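Local coordinates for protein inorganic polyphosphate/ATP-glucomannokinase (Arthrobacter sp., PDB 1WOQ) that phosphorylates glucose and mannose, drawing the phosphoryl group from either inorganic polyphosphate or ATP, at residues 39-44 against 62-67. Residues are numbered along the deposited sequence; the frame is centred on the assembly and turned at random.
Sequences ERFRVP and VAELSA. With PO4 (phosphate ion), chain E.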
# COMPACT_ATOMS: atom_id res chain seq x y z
N GLU A 39 -1.73 19.16 -5.23
CA GLU A 39 -1.70 17.96 -6.07
C GLU A 39 -0.59 16.99 -5.68
O GLU A 39 0.43 17.40 -5.13
CB GLU A 39 -1.50 18.37 -7.54
CG GLU A 39 -2.47 19.41 -8.04
CD GLU A 39 -3.91 18.93 -8.01
OE1 GLU A 39 -4.21 17.93 -8.69
OE2 GLU A 39 -4.73 19.56 -7.32
N ARG A 40 -0.79 15.71 -5.98
CA ARG A 40 0.24 14.72 -5.69
C ARG A 40 1.28 14.88 -6.79
O ARG A 40 0.96 15.34 -7.89
CB ARG A 40 -0.35 13.31 -5.71
CG ARG A 40 -0.95 12.89 -7.03
CD ARG A 40 -2.02 11.84 -6.80
NE ARG A 40 -2.61 11.36 -8.05
CZ ARG A 40 -3.82 10.84 -8.15
NH1 ARG A 40 -4.58 10.72 -7.06
NH2 ARG A 40 -4.28 10.42 -9.32
N PHE A 41 2.52 14.52 -6.50
CA PHE A 41 3.60 14.64 -7.46
C PHE A 41 4.19 13.26 -7.71
O PHE A 41 4.41 12.50 -6.77
CB PHE A 41 4.67 15.58 -6.91
CG PHE A 41 5.76 15.89 -7.88
CD1 PHE A 41 5.53 16.74 -8.96
CD2 PHE A 41 7.03 15.34 -7.73
CE1 PHE A 41 6.54 17.04 -9.87
CE2 PHE A 41 8.05 15.63 -8.63
CZ PHE A 41 7.80 16.48 -9.71
N ARG A 42 4.46 12.94 -8.97
CA ARG A 42 5.00 11.64 -9.31
C ARG A 42 6.13 11.67 -10.32
O ARG A 42 6.18 12.52 -11.20
CB ARG A 42 3.88 10.74 -9.86
CG ARG A 42 4.34 9.36 -10.30
CD ARG A 42 3.33 8.66 -11.21
NE ARG A 42 2.03 8.43 -10.57
CZ ARG A 42 1.00 9.26 -10.65
NH1 ARG A 42 1.10 10.40 -11.33
NH2 ARG A 42 -0.15 8.95 -10.05
N VAL A 43 7.05 10.72 -10.17
CA VAL A 43 8.17 10.57 -11.09
C VAL A 43 8.16 9.08 -11.42
O VAL A 43 7.63 8.28 -10.64
CB VAL A 43 9.53 10.98 -10.48
CG1 VAL A 43 9.48 12.44 -10.06
CG2 VAL A 43 9.87 10.08 -9.30
N PRO A 44 8.71 8.70 -12.58
CA PRO A 44 8.72 7.28 -12.95
C PRO A 44 9.59 6.44 -12.03
O PRO A 44 10.63 6.89 -11.56
CB PRO A 44 9.28 7.31 -14.37
CG PRO A 44 8.91 8.67 -14.87
CD PRO A 44 9.20 9.54 -13.68
N VAL A 62 10.35 14.42 -2.81
CA VAL A 62 10.36 15.16 -1.55
C VAL A 62 10.83 16.60 -1.77
O VAL A 62 10.30 17.53 -1.17
CB VAL A 62 11.27 14.47 -0.51
CG1 VAL A 62 11.46 15.38 0.71
CG2 VAL A 62 10.65 13.15 -0.07
N ALA A 63 11.83 16.78 -2.63
CA ALA A 63 12.34 18.11 -2.90
C ALA A 63 11.25 18.99 -3.50
O ALA A 63 11.10 20.15 -3.12
CB ALA A 63 13.53 18.04 -3.85
N GLU A 64 10.49 18.43 -4.43
CA GLU A 64 9.40 19.16 -5.08
C GLU A 64 8.34 19.60 -4.07
O GLU A 64 7.96 20.77 -4.03
CB GLU A 64 8.76 18.29 -6.16
CG GLU A 64 7.39 18.74 -6.66
CD GLU A 64 7.40 20.10 -7.35
OE1 GLU A 64 8.44 20.49 -7.91
OE2 GLU A 64 6.34 20.76 -7.35
N LEU A 65 7.87 18.65 -3.26
CA LEU A 65 6.85 18.94 -2.26
C LEU A 65 7.32 19.90 -1.18
O LEU A 65 6.56 20.75 -0.73
CB LEU A 65 6.35 17.64 -1.62
CG LEU A 65 5.70 16.64 -2.59
CD1 LEU A 65 5.40 15.34 -1.85
CD2 LEU A 65 4.43 17.23 -3.18
N SER A 66 8.58 19.76 -0.77
CA SER A 66 9.14 20.62 0.27
C SER A 66 9.28 22.07 -0.18
O SER A 66 9.39 22.97 0.66
CB SER A 66 10.51 20.09 0.72
OG SER A 66 10.42 18.75 1.18
N ALA A 67 9.28 22.30 -1.49
CA ALA A 67 9.43 23.65 -2.02
C ALA A 67 8.10 24.37 -2.14
O ALA A 67 8.05 25.57 -2.42
CB ALA A 67 10.12 23.60 -3.38
P PO4 E . 0.80 5.00 -9.70
O1 PO4 E . -0.34 6.07 -10.01
O2 PO4 E . 1.19 4.09 -10.85
O3 PO4 E . 1.98 5.93 -9.32
O4 PO4 E . 0.25 4.28 -8.49
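Phe41 lays one face of its ring against the aliphatic part of Glu64. Glu64 CG sits 3.4 Å from the centroid of the Phe41 ring and only 7° off the ring normal, a CH-pi contact over the centre of the face. Glu64 CB lies over the same face, off centre, 3.7 Å from Phe41 CE2. The Glu64 chain bends at chi2, and its carboxylate is tilted 26° from the ring plane. From there OE2 makes a salt bridge to Arg68, which also bonds the carbonyl oxygen of Glu39 and so links Glu64 of the helix to the strand backbone. With CG anti to the backbone N (chi1 -174°), the Phe41 ring reaches out to the helix. At the base of the ring, Leu65 CD2 meets Phe41 CB at 4.1 Å. Leu65 itself is buried against Ile15 and Ile28 of the sheet. Replacing Phe41 by an alanine would probably leave the Glu64 methylenes without the ring they pack on. Arg42 points to the other side of the strand. Its NE and NH2 grip a phosphate ion, probably from the crystallisation liquor and also held by Lys25, with NE 2.8 Å from O3 in a nearly straight bond. No hydrogen bond joins the two segments directly. Segments 39-44 and 62-66 run nearly antiparallel. Strand 35-44 is an edge strand of its mixed five-stranded sheet. The strand order of that sheet, 3-2-1-4-5, occurs twice in the chain. Such a sheet, here covered by helix 51-66, is characteristic of the actin-like ATPase fold to which the ROK family belongs.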